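Local atomic coordinates of DUF4442 domain-containing protein (Pseudomonas aeruginosa, PDB entry 1YOC), a protein that is of unknown function but adopts a hotdog fold and may, like related PaaI-type thioesterases, act on acyl thioesters. Residues D104-A109 against V127-D132; N121-V126 against R137-M142; H62-C67 against V95-K100; A80-G85 against M142-A147. All coordinates share one frame; numbering follows the deposited sequence.

Contact 1: D104-A109 against V127-D132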
loop_
_atom_site.group_PDB
_atom_site.type_symbol
_atom_site.label_atom_id
_atom_site.label_comp_id
_atom_site.label_asym_id
_atom_site.label_seq_id
_atom_site.Cartn_x
_atom_site.Cartn_y
_atom_site.Cartn_z
ATOM N N ASP B 104 15.182 -9.203 2.847
ATOM C CA ASP B 104 15.155 -8.244 1.748
ATOM C C ASP B 104 14.267 -8.756 0.630
ATOM O O ASP B 104 14.259 -9.937 0.324
ATOM C CB ASP B 104 16.567 -7.966 1.203
ATOM C CG ASP B 104 17.518 -7.423 2.280
ATOM O OD1 ASP B 104 17.086 -6.781 3.278
ATOM O OD2 ASP B 104 18.728 -7.645 2.118
ATOM N N VAL B 105 13.535 -7.827 0.040
ATOM C CA VAL B 105 12.564 -8.110 -1.009
ATOM C C VAL B 105 12.997 -7.750 -2.427
ATOM O O VAL B 105 13.699 -6.753 -2.641
ATOM C CB VAL B 105 11.243 -7.328 -0.684
ATOM C CG1 VAL B 105 10.170 -7.682 -1.683
ATOM C CG2 VAL B 105 10.749 -7.718 0.727
ATOM N N ARG B 106 12.598 -8.592 -3.380
ATOM C CA ARG B 106 12.863 -8.368 -4.807
ATOM C C ARG B 106 11.468 -8.435 -5.473
ATOM O O ARG B 106 10.747 -9.412 -5.301
ATOM C CB ARG B 106 13.762 -9.496 -5.356
ATOM C CG ARG B 106 14.225 -9.376 -6.837
ATOM C CD ARG B 106 15.232 -10.558 -7.210
ATOM N NE ARG B 106 14.561 -11.714 -7.858
ATOM C CZ ARG B 106 14.328 -12.895 -7.268
ATOM N NH1 ARG B 106 14.703 -13.099 -6.009
ATOM N NH2 ARG B 106 13.720 -13.881 -7.927
ATOM N N ALA B 107 11.079 -7.395 -6.205
ATOM C CA ALA B 107 9.778 -7.413 -6.854
ATOM C C ALA B 107 9.993 -7.371 -8.347
ATOM O O ALA B 107 10.748 -6.543 -8.848
ATOM C CB ALA B 107 8.930 -6.195 -6.373
ATOM N N VAL B 108 9.301 -8.254 -9.066
ATOM C CA VAL B 108 9.456 -8.349 -10.501
ATOM C C VAL B 108 8.154 -8.066 -11.222
ATOM O O VAL B 108 7.114 -8.655 -10.902
ATOM C CB VAL B 108 9.943 -9.785 -10.881
ATOM C CG1 VAL B 108 10.013 -9.922 -12.409
ATOM C CG2 VAL B 108 11.314 -10.098 -10.206
ATOM N N ALA B 109 8.209 -7.156 -12.198
ATOM C CA ALA B 109 7.034 -6.817 -12.994
ATOM C C ALA B 109 7.384 -7.258 -14.414
ATOM O O ALA B 109 8.181 -6.615 -15.114
ATOM C CB ALA B 109 6.745 -5.236 -12.924
ATOM N N VAL B 127 5.331 -9.961 -8.893
ATOM C CA VAL B 127 5.511 -10.989 -7.874
ATOM C C VAL B 127 6.685 -10.523 -7.001
ATOM O O VAL B 127 7.698 -10.043 -7.516
ATOM C CB VAL B 127 5.807 -12.370 -8.491
ATOM C CG1 VAL B 127 5.999 -13.413 -7.382
ATOM C CG2 VAL B 127 4.593 -12.794 -9.355
ATOM N N ALA B 128 6.525 -10.603 -5.678
ATOM C CA ALA B 128 7.620 -10.215 -4.800
ATOM C C ALA B 128 8.141 -11.487 -4.145
ATOM O O ALA B 128 7.369 -12.388 -3.808
ATOM C CB ALA B 128 7.171 -9.180 -3.713
ATOM N N TYR B 129 9.459 -11.497 -3.989
ATOM C CA TYR B 129 10.215 -12.609 -3.432
ATOM C C TYR B 129 11.109 -12.210 -2.265
ATOM O O TYR B 129 11.588 -11.056 -2.182
ATOM C CB TYR B 129 11.188 -13.157 -4.489
ATOM C CG TYR B 129 10.580 -13.610 -5.779
ATOM C CD1 TYR B 129 10.259 -14.959 -5.986
ATOM C CD2 TYR B 129 10.294 -12.689 -6.804
ATOM C CE1 TYR B 129 9.663 -15.393 -7.170
ATOM C CE2 TYR B 129 9.689 -13.114 -8.006
ATOM C CZ TYR B 129 9.379 -14.471 -8.178
ATOM O OH TYR B 129 8.803 -14.921 -9.369
ATOM N N VAL B 130 11.373 -13.201 -1.409
ATOM C CA VAL B 130 12.338 -13.083 -0.349
ATOM C C VAL B 130 13.162 -14.386 -0.478
ATOM O O VAL B 130 12.594 -15.488 -0.489
ATOM C CB VAL B 130 11.723 -12.964 1.093
ATOM C CG1 VAL B 130 12.835 -13.156 2.121
ATOM C CG2 VAL B 130 11.117 -11.557 1.299
ATOM N N ASP B 131 14.484 -14.255 -0.593
ATOM C CA ASP B 131 15.360 -15.428 -0.760
ATOM C C ASP B 131 14.837 -16.320 -1.903
ATOM O O ASP B 131 14.721 -17.539 -1.774
ATOM C CB ASP B 131 15.444 -16.210 0.568
ATOM C CG ASP B 131 16.523 -17.319 0.555
ATOM O OD1 ASP B 131 17.567 -17.144 -0.097
ATOM O OD2 ASP B 131 16.327 -18.358 1.221
ATOM N N ASP B 132 14.504 -15.684 -3.022
ATOM C CA ASP B 132 14.016 -16.366 -4.224
ATOM C C ASP B 132 12.710 -17.145 -4.136
ATOM O O ASP B 132 12.343 -17.862 -5.066
ATOM C CB ASP B 132 15.120 -17.269 -4.808
ATOM C CG ASP B 132 16.329 -16.479 -5.207
ATOM O OD1 ASP B 132 16.161 -15.384 -5.788
ATOM O OD2 ASP B 132 17.442 -16.921 -4.917
HETATM O O HOH W 1 15.946 -11.895 0.546
HETATM O O HOH W 2 14.822 -10.916 -2.334
HETATM O O HOH W 3 13.151 -16.630 -7.779
#

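Contact 2: N121-V126 against R137-M142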
loop_
_atom_site.group_PDB
_atom_site.type_symbol
_atom_site.label_atom_id
_atom_site.label_comp_id
_atom_site.label_asym_id
_atom_site.label_seq_id
_atom_site.Cartn_x
_atom_site.Cartn_y
_atom_site.Cartn_z
ATOM N N ASN B 121 -7.541 -0.508 -20.449
ATOM C CA ASN B 121 -6.975 -1.090 -19.240
ATOM C C ASN B 121 -5.924 -2.121 -19.530
ATOM O O ASN B 121 -6.164 -3.042 -20.303
ATOM C CB ASN B 121 -8.097 -1.740 -18.420
ATOM C CG ASN B 121 -9.043 -0.711 -17.868
ATOM O OD1 ASN B 121 -10.278 -0.768 -18.068
ATOM N ND2 ASN B 121 -8.477 0.259 -17.194
ATOM N N LEU B 122 -4.761 -1.957 -18.932
ATOM C CA LEU B 122 -3.676 -2.940 -19.077
ATOM C C LEU B 122 -3.451 -3.418 -17.642
ATOM O O LEU B 122 -3.340 -2.589 -16.714
ATOM C CB LEU B 122 -2.382 -2.291 -19.603
ATOM C CG LEU B 122 -2.479 -1.472 -20.901
ATOM C CD1 LEU B 122 -1.033 -1.057 -21.369
ATOM C CD2 LEU B 122 -3.178 -2.294 -21.970
ATOM N N VAL B 123 -3.387 -4.732 -17.452
ATOM C CA VAL B 123 -3.204 -5.298 -16.115
ATOM C C VAL B 123 -1.760 -5.752 -15.961
ATOM O O VAL B 123 -1.313 -6.708 -16.583
ATOM C CB VAL B 123 -4.213 -6.477 -15.882
ATOM C CG1 VAL B 123 -4.132 -6.974 -14.436
ATOM C CG2 VAL B 123 -5.641 -6.007 -16.242
ATOM N N VAL B 124 -1.020 -5.035 -15.122
ATOM C CA VAL B 124 0.391 -5.335 -14.913
ATOM C C VAL B 124 0.622 -6.272 -13.718
ATOM O O VAL B 124 0.219 -5.985 -12.579
ATOM C CB VAL B 124 1.156 -4.047 -14.666
ATOM C CG1 VAL B 124 2.634 -4.361 -14.489
ATOM C CG2 VAL B 124 0.881 -3.065 -15.811
ATOM N N PRO B 125 1.296 -7.406 -13.952
ATOM C CA PRO B 125 1.556 -8.352 -12.860
ATOM C C PRO B 125 2.868 -8.072 -12.131
ATOM O O PRO B 125 3.852 -7.596 -12.720
ATOM C CB PRO B 125 1.621 -9.711 -13.590
ATOM C CG PRO B 125 2.361 -9.327 -14.866
ATOM C CD PRO B 125 1.683 -7.962 -15.261
ATOM N N VAL B 126 2.875 -8.376 -10.843
ATOM C CA VAL B 126 4.083 -8.220 -10.043
ATOM C C VAL B 126 4.146 -9.390 -9.057
ATOM O O VAL B 126 3.129 -9.783 -8.467
ATOM C CB VAL B 126 4.070 -6.919 -9.176
ATOM C CG1 VAL B 126 5.371 -6.821 -8.381
ATOM C CG2 VAL B 126 3.920 -5.647 -10.074
ATOM N N ARG B 137 1.840 -11.325 -4.405
ATOM C CA ARG B 137 1.503 -11.113 -5.831
ATOM C C ARG B 137 0.549 -9.929 -5.922
ATOM O O ARG B 137 -0.281 -9.732 -5.041
ATOM C CB ARG B 137 0.717 -12.281 -6.451
ATOM C CG ARG B 137 1.387 -13.609 -6.616
ATOM C CD ARG B 137 0.458 -14.529 -7.504
ATOM N NE ARG B 137 -0.816 -14.842 -6.854
ATOM C CZ ARG B 137 -1.031 -15.913 -6.084
ATOM N NH1 ARG B 137 -0.070 -16.805 -5.869
ATOM N NH2 ARG B 137 -2.194 -16.075 -5.470
ATOM N N ALA B 138 0.661 -9.170 -7.010
ATOM C CA ALA B 138 -0.257 -8.069 -7.258
ATOM C C ALA B 138 -0.537 -7.978 -8.761
ATOM O O ALA B 138 0.245 -8.473 -9.601
ATOM C CB ALA B 138 0.339 -6.758 -6.807
ATOM N N GLU B 139 -1.673 -7.364 -9.076
ATOM C CA GLU B 139 -2.029 -7.041 -10.455
ATOM C C GLU B 139 -2.494 -5.584 -10.334
ATOM O O GLU B 139 -3.374 -5.300 -9.554
ATOM C CB GLU B 139 -3.153 -7.948 -10.950
ATOM C CG GLU B 139 -2.625 -9.293 -11.462
ATOM C CD GLU B 139 -3.755 -10.271 -11.800
ATOM O OE1 GLU B 139 -4.933 -9.834 -11.873
ATOM O OE2 GLU B 139 -3.441 -11.460 -11.993
ATOM N N ILE B 140 -1.841 -4.665 -11.047
ATOM C CA ILE B 140 -2.196 -3.259 -11.008
ATOM C C ILE B 140 -2.753 -2.906 -12.396
ATOM O O ILE B 140 -2.092 -3.083 -13.412
ATOM C CB ILE B 140 -0.969 -2.409 -10.683
ATOM C CG1 ILE B 140 -0.450 -2.781 -9.282
ATOM C CG2 ILE B 140 -1.352 -0.901 -10.758
ATOM C CD1 ILE B 140 0.942 -2.164 -8.927
ATOM N N THR B 141 -3.990 -2.423 -12.397
ATOM C CA THR B 141 -4.676 -2.055 -13.617
ATOM C C THR B 141 -4.407 -0.597 -13.913
ATOM O O THR B 141 -4.720 0.283 -13.105
ATOM C CB THR B 141 -6.188 -2.288 -13.478
ATOM O OG1 THR B 141 -6.404 -3.692 -13.238
ATOM C CG2 THR B 141 -6.911 -1.884 -14.765
ATOM N N MET B 142 -3.768 -0.378 -15.053
ATOM C CA MET B 142 -3.420 0.943 -15.538
ATOM C C MET B 142 -4.411 1.335 -16.624
ATOM O O MET B 142 -4.668 0.542 -17.550
ATOM C CB MET B 142 -2.029 0.919 -16.182
ATOM C CG MET B 142 -0.935 0.417 -15.272
ATOM S SD MET B 142 -0.802 1.455 -13.766
ATOM C CE MET B 142 0.732 0.825 -13.079
#

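Contact 3: H62-C67 against V95-K100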
loop_
_atom_site.group_PDB
_atom_site.type_symbol
_atom_site.label_atom_id
_atom_site.label_comp_id
_atom_site.label_asym_id
_atom_site.label_seq_id
_atom_site.Cartn_x
_atom_site.Cartn_y
_atom_site.Cartn_z
ATOM N N HIS B 62 6.185 -5.335 6.074
ATOM C CA HIS B 62 4.788 -4.934 6.036
ATOM C C HIS B 62 4.143 -5.125 4.681
ATOM O O HIS B 62 4.734 -4.803 3.654
ATOM C CB HIS B 62 4.712 -3.470 6.455
ATOM C CG HIS B 62 3.343 -3.014 6.810
ATOM N ND1 HIS B 62 2.979 -2.672 8.100
ATOM C CD2 HIS B 62 2.300 -2.681 6.016
ATOM C CE1 HIS B 62 1.778 -2.118 8.081
ATOM N NE2 HIS B 62 1.346 -2.109 6.827
ATOM N N ALA B 63 2.929 -5.660 4.722
ATOM C CA ALA B 63 2.137 -5.902 3.506
ATOM C C ALA B 63 2.102 -4.673 2.587
ATOM O O ALA B 63 2.182 -4.806 1.337
ATOM C CB ALA B 63 0.671 -6.271 3.902
ATOM N N ILE B 64 1.961 -3.493 3.180
ATOM C CA ILE B 64 1.837 -2.292 2.358
ATOM C C ILE B 64 3.192 -1.835 1.809
ATOM O O ILE B 64 3.237 -1.156 0.784
ATOM C CB ILE B 64 1.031 -1.191 3.119
ATOM C CG1 ILE B 64 -0.318 -1.800 3.591
ATOM C CG2 ILE B 64 0.723 0.015 2.185
ATOM C CD1 ILE B 64 -1.256 -2.311 2.378
ATOM N N ALA B 65 4.290 -2.198 2.497
ATOM C CA ALA B 65 5.631 -1.871 1.958
ATOM C C ALA B 65 5.825 -2.716 0.660
ATOM O O ALA B 65 6.432 -2.264 -0.334
ATOM C CB ALA B 65 6.721 -2.224 2.997
ATOM N N LEU B 66 5.303 -3.938 0.666
ATOM C CA LEU B 66 5.377 -4.803 -0.506
ATOM C C LEU B 66 4.527 -4.165 -1.615
ATOM O O LEU B 66 4.902 -4.195 -2.807
ATOM C CB LEU B 66 4.843 -6.224 -0.168
ATOM C CG LEU B 66 5.583 -6.944 0.972
ATOM C CD1 LEU B 66 4.794 -8.195 1.386
ATOM C CD2 LEU B 66 6.993 -7.297 0.538
ATOM N N CYS B 67 3.363 -3.634 -1.259
ATOM C CA CYS B 67 2.512 -2.988 -2.275
ATOM C C CYS B 67 3.265 -1.805 -2.863
ATOM O O CYS B 67 3.163 -1.536 -4.071
ATOM C CB CYS B 67 1.192 -2.467 -1.682
ATOM S SG CYS B 67 0.033 -3.750 -1.204
ATOM N N VAL B 95 -4.101 -7.558 -4.636
ATOM C CA VAL B 95 -2.911 -8.246 -4.150
ATOM C C VAL B 95 -3.320 -9.479 -3.288
ATOM O O VAL B 95 -4.430 -9.545 -2.741
ATOM C CB VAL B 95 -2.032 -7.333 -3.243
ATOM C CG1 VAL B 95 -1.679 -6.034 -3.978
ATOM C CG2 VAL B 95 -2.813 -6.967 -1.911
ATOM N N GLU B 96 -2.403 -10.447 -3.196
ATOM C CA GLU B 96 -2.575 -11.620 -2.322
ATOM C C GLU B 96 -1.289 -11.809 -1.531
ATOM O O GLU B 96 -0.165 -11.700 -2.075
ATOM C CB GLU B 96 -2.867 -12.890 -3.143
ATOM C CG GLU B 96 -4.331 -12.862 -3.655
ATOM C CD GLU B 96 -4.633 -14.057 -4.522
ATOM O OE1 GLU B 96 -4.323 -14.022 -5.721
ATOM O OE2 GLU B 96 -5.153 -15.040 -3.977
ATOM N N TYR B 97 -1.454 -12.078 -0.243
ATOM C CA TYR B 97 -0.323 -12.248 0.646
ATOM C C TYR B 97 -0.048 -13.731 0.749
ATOM O O TYR B 97 -0.815 -14.473 1.358
ATOM C CB TYR B 97 -0.664 -11.631 2.003
ATOM C CG TYR B 97 -1.047 -10.175 1.836
ATOM C CD1 TYR B 97 -0.146 -9.265 1.268
ATOM C CD2 TYR B 97 -2.306 -9.693 2.259
ATOM C CE1 TYR B 97 -0.477 -7.895 1.122
ATOM C CE2 TYR B 97 -2.639 -8.320 2.112
ATOM C CZ TYR B 97 -1.719 -7.444 1.554
ATOM O OH TYR B 97 -2.021 -6.097 1.425
ATOM N N LEU B 98 1.053 -14.160 0.143
ATOM C CA LEU B 98 1.352 -15.590 0.099
ATOM C C LEU B 98 2.115 -16.187 1.271
ATOM O O LEU B 98 1.896 -17.362 1.617
ATOM C CB LEU B 98 2.147 -15.919 -1.174
ATOM C CG LEU B 98 1.582 -15.296 -2.476
ATOM C CD1 LEU B 98 2.401 -15.827 -3.637
ATOM C CD2 LEU B 98 0.089 -15.612 -2.646
ATOM N N ALA B 99 3.039 -15.422 1.829
ATOM C CA ALA B 99 3.878 -15.908 2.926
ATOM C C ALA B 99 4.421 -14.688 3.655
ATOM O O ALA B 99 4.383 -13.589 3.121
ATOM C CB ALA B 99 5.059 -16.740 2.343
ATOM N N LYS B 100 4.914 -14.871 4.865
ATOM C CA LYS B 100 5.535 -13.750 5.579
ATOM C C LYS B 100 6.824 -13.403 4.847
ATOM O O LYS B 100 7.529 -14.280 4.363
ATOM C CB LYS B 100 5.868 -14.128 7.032
ATOM C CG LYS B 100 4.641 -14.607 7.832
ATOM C CD LYS B 100 3.354 -13.905 7.354
ATOM C CE LYS B 100 2.132 -14.319 8.174
ATOM N NZ LYS B 100 2.293 -13.845 9.564
#

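Contact 4: A80-G85 against M142-A147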
loop_
_atom_site.group_PDB
_atom_site.type_symbol
_atom_site.label_atom_id
_atom_site.label_comp_id
_atom_site.label_asym_id
_atom_site.label_seq_id
_atom_site.Cartn_x
_atom_site.Cartn_y
_atom_site.Cartn_z
ATOM N N ALA B 80 7.696 3.531 -18.945
ATOM C CA ALA B 80 8.770 3.212 -19.905
ATOM C C ALA B 80 8.291 2.459 -21.148
ATOM O O ALA B 80 8.969 2.457 -22.180
ATOM C CB ALA B 80 9.866 2.348 -19.203
ATOM N N SER B 81 7.104 1.861 -21.073
ATOM C CA SER B 81 6.629 1.006 -22.151
ATOM C C SER B 81 5.567 1.507 -23.119
ATOM O O SER B 81 5.562 1.091 -24.290
ATOM C CB SER B 81 6.157 -0.327 -21.564
ATOM O OG SER B 81 7.118 -0.857 -20.665
ATOM N N ILE B 82 4.656 2.368 -22.664
ATOM C CA ILE B 82 3.617 2.810 -23.601
ATOM C C ILE B 82 4.201 3.877 -24.523
ATOM O O ILE B 82 5.224 4.470 -24.211
ATOM C CB ILE B 82 2.403 3.400 -22.860
ATOM C CG1 ILE B 82 2.834 4.632 -22.056
ATOM C CG2 ILE B 82 1.809 2.314 -21.915
ATOM C CD1 ILE B 82 1.661 5.368 -21.386
ATOM N N PRO B 83 3.553 4.114 -25.681
ATOM C CA PRO B 83 3.988 5.116 -26.664
ATOM C C PRO B 83 4.019 6.482 -25.994
ATOM O O PRO B 83 3.185 6.768 -25.108
ATOM C CB PRO B 83 2.900 5.034 -27.761
ATOM C CG PRO B 83 2.421 3.640 -27.658
ATOM C CD PRO B 83 2.364 3.408 -26.154
ATOM N N ALA B 84 4.963 7.335 -26.400
ATOM C CA ALA B 84 5.102 8.671 -25.807
ATOM C C ALA B 84 3.822 9.511 -25.890
ATOM O O ALA B 84 3.589 10.388 -25.051
ATOM C CB ALA B 84 6.266 9.416 -26.462
ATOM N N GLY B 85 2.994 9.226 -26.886
ATOM C CA GLY B 85 1.739 9.949 -27.040
ATOM C C GLY B 85 0.604 9.439 -26.148
ATOM O O GLY B 85 -0.494 9.970 -26.179
ATOM N N MET B 142 -3.768 -0.378 -15.053
ATOM C CA MET B 142 -3.420 0.943 -15.538
ATOM C C MET B 142 -4.411 1.335 -16.624
ATOM O O MET B 142 -4.668 0.542 -17.550
ATOM C CB MET B 142 -2.029 0.919 -16.182
ATOM C CG MET B 142 -0.935 0.417 -15.272
ATOM S SD MET B 142 -0.802 1.455 -13.766
ATOM C CE MET B 142 0.732 0.825 -13.079
ATOM N N TYR B 143 -5.003 2.530 -16.515
ATOM C CA TYR B 143 -5.899 2.976 -17.591
ATOM C C TYR B 143 -5.017 3.825 -18.527
ATOM O O TYR B 143 -4.440 4.838 -18.108
ATOM C CB TYR B 143 -7.042 3.845 -17.099
ATOM C CG TYR B 143 -7.943 4.214 -18.267
ATOM C CD1 TYR B 143 -8.760 3.256 -18.848
ATOM C CD2 TYR B 143 -7.952 5.509 -18.807
ATOM C CE1 TYR B 143 -9.593 3.581 -19.951
ATOM C CE2 TYR B 143 -8.771 5.833 -19.914
ATOM C CZ TYR B 143 -9.592 4.855 -20.467
ATOM O OH TYR B 143 -10.504 5.133 -21.507
ATOM N N VAL B 144 -4.908 3.394 -19.782
ATOM C CA VAL B 144 -4.021 4.050 -20.730
ATOM C C VAL B 144 -4.864 4.709 -21.789
ATOM O O VAL B 144 -5.788 4.105 -22.317
ATOM C CB VAL B 144 -3.065 3.011 -21.398
ATOM C CG1 VAL B 144 -2.183 3.696 -22.471
ATOM C CG2 VAL B 144 -2.200 2.341 -20.328
ATOM N N SER B 145 -4.543 5.956 -22.089
ATOM C CA SER B 145 -5.298 6.683 -23.100
ATOM C C SER B 145 -4.396 7.551 -23.994
ATOM O O SER B 145 -3.345 8.026 -23.552
ATOM C CB SER B 145 -6.327 7.564 -22.405
ATOM O OG SER B 145 -5.674 8.535 -21.600
ATOM N N GLN B 146 -4.796 7.716 -25.262
ATOM C CA GLN B 146 -4.052 8.582 -26.177
ATOM C C GLN B 146 -4.420 9.925 -25.589
ATOM O O GLN B 146 -5.599 10.290 -25.548
ATOM C CB GLN B 146 -4.584 8.506 -27.610
ATOM C CG GLN B 146 -3.769 9.339 -28.654
ATOM C CD GLN B 146 -4.259 10.802 -28.867
ATOM O OE1 GLN B 146 -4.013 11.393 -29.933
ATOM N NE2 GLN B 146 -4.936 11.385 -27.861
ATOM N N ALA B 147 -3.424 10.661 -25.124
ATOM C CA ALA B 147 -3.701 11.942 -24.501
ATOM C C ALA B 147 -2.431 12.767 -24.338
ATOM O O ALA B 147 -2.475 13.966 -24.703
ATOM C CB ALA B 147 -4.370 11.717 -23.136
ATOM O OXT ALA B 147 -1.427 12.210 -23.831
#

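Contact 1: D104-A109 against V127-D132
Arg106 and Tyr129 face each other across two antiparallel strands, 105-110 and 120-130, which form a beta hairpin in the curved sheet of a hotdog fold. They are a hydrogen-bonded pair: Arg106 N donates to Tyr129 O over 2.9 Å and Tyr129 N returns the bond to Arg106 O. Val108 and Val127 exchange a second such couple, with Val108 N to Val127 O nearly straight at 170°. Beyond the last regular bonds water takes over. One molecule gives a hydrogen to Asp104 O and accepts one from Asp131 N, while a second donates to both Asp104 O and Tyr129 O, so that Asp104 O takes two waters and Tyr129 O takes Arg106 N and a water.

On the face carrying Arg106, Val108, Val127 and Tyr129, the arginine chain leaves extended, with CG anti to the backbone N (chi1 -176°), then bends at chi3 and lays its guanidinium over the phenol ring. The two planes are 11° apart and CZ stands 4.5 Å from the ring centroid, an off-centre cation-pi stack. Arg106 NH1 makes a salt bridge to Asp132 OD1 at 2.7 Å. Val105, Ala107, Ala128 and Val130 turn to the other face, where helix 63-81 packs on Val105 and Ala107. At the outer end of the arginine, a third water accepts from Arg106 NH2 at 2.8 Å and donates to Asp132 O.

Contact 2: N121-V126 against R137-M142
Val124 and Met142 meet on the buried face of two antiparallel strands, where Val124 CG2 lies 4.0 Å from Met142 CG. A chi1 of -57° sets Met142 CG anti to the carbonyl carbon, beside the backbone N, where it meets the valine. Leu122, Val126, Ala138 and Ile140 share this face, and Val126 and Ala138 bring their CB atoms to 4.4 Å. Helix 63-81 lies against it through Ala74, Met77 and Thr78, the central helix of a hotdog fold wrapped by its sheet. Three hydrogen-bonded pairs, Leu122 with Met142, Val124 with Ile140 and Val126 with Ala138, stitch the strands together. Leu122 and Met142 are joined by nearly straight bonds, Met142 N to Leu122 O measuring 2.8 Å.

The other face is the solvent side, where side-chain contacts are close but largely exposed. There Val123 straddles two neighbours, CG1 against Glu139 CB at 3.7 Å and CG2 against Thr141 OG1 at 3.9 Å. Thr141 turns its methyl the other way, so that CG2 rests 3.6 Å from Asn121 ND2. Arg137, at the end of the pairing, sends its guanidinium away from strand 120-130 to a salt bridge with Glu96.

Contact 3: H62-C67 against V95-K100
Val95 opens the strand's approach to helix 63-81 by setting its CG1 methyl 4.0 Å from Cys67 SG. With CG1 anti to the carbonyl carbon (chi1 -55°), this branch is the one that faces the sulfur. Phe136 and Ala138 of the neighbouring strand also touch Val95, so the sulfur-methyl contact belongs to a larger apolar layer between helix and sheet. Glu96 points to the other side of the strand.

Tyr97 supplies most of the remaining contact. Its CB does not head straight for the helix, but the ring extends until its hydroxyl end lies beside the first turn. Ala63 CB comes to 3.4 Å from Tyr97 CE1 and 3.5 Å from Tyr97 CZ, a close approach that is oblique to the ring. Farther along, Tyr97 OH lies 4.0 Å from Ile64 CD1 and 4.1 Å from Cys67 SG. The tyrosine thus spans one helical turn, from Ala63 to Cys67, whose N donates to Ala63 O within the helix. Past Tyr97 the chain leaves the strand and bends away from the helix.

His62 occupies the N-cap position just before this turn, and its ring meets Tyr28 and Phe29 of the second subunit. Val95 and Glu96 pair antiparallel with a strand of that subunit, carrying the sheet across the interface. A long helix packed against a sheet that continues into a partner subunit is the hallmark of the hotdog-fold dimer.

Contact 4: A80-G85 against M142-A147
Ile82 and Val144 turn their side chains toward each other where the central helix of the hotdog fold, 63-81, gives way to a loop beside the last strand, 133-146. Methyl meets methyl: Ile82 CG2 stands 4.3 Å from Val144 CG1. Ile82 is the first residue to leave helical geometry, and its CB bond is directed at the strand. Val144 answers with CG1 anti to its own N (chi1 176°), and this is the branch nearest the isoleucine. Trp88 and Trp116 also pack on Ile82, joining this small contact to the sheet and to the loop before strand 120-130.

The touching parts, 82-85 and 144-147, run in almost the same direction, 15° apart, and come together again at their far ends, where the surface is exposed. The CB bond of Gln146 points neither at the loop nor away. Its chain bends at chi2 (-91°), which takes the amide away from Gly85 O and leaves CG as the nearest side-chain atom, at 4.2 Å. Ser145 points away from the loop, and its side chain touches Arg87 on strand 86-97. The one hydrogen bond is made by backbone: Ala147 N donates to Gly85 O over 3.2 Å, in the carbonyl plane.

From the N terminus, helix 63-81 comes first. Contact 3 ties its first turn to the end of strand 86-97, closing a loop that contains the rest of the helix. Contact 1 opens afterwards and closes the hairpin of strands 105-110 and 120-130. Contact 2 crosses it, since 121-126 lies between the segments of contact 1 and pairs onward with 137-142. Contact 4 starts at the helix end and closes only at the C terminus, so contacts 1 and 2 nest inside its loop, whereas contact 3 crosses it. Contacts 1 and 2 build neighbouring strands of one sheet; contact 3 fastens the helix's first turn to it, contact 4 the loop after the last turn.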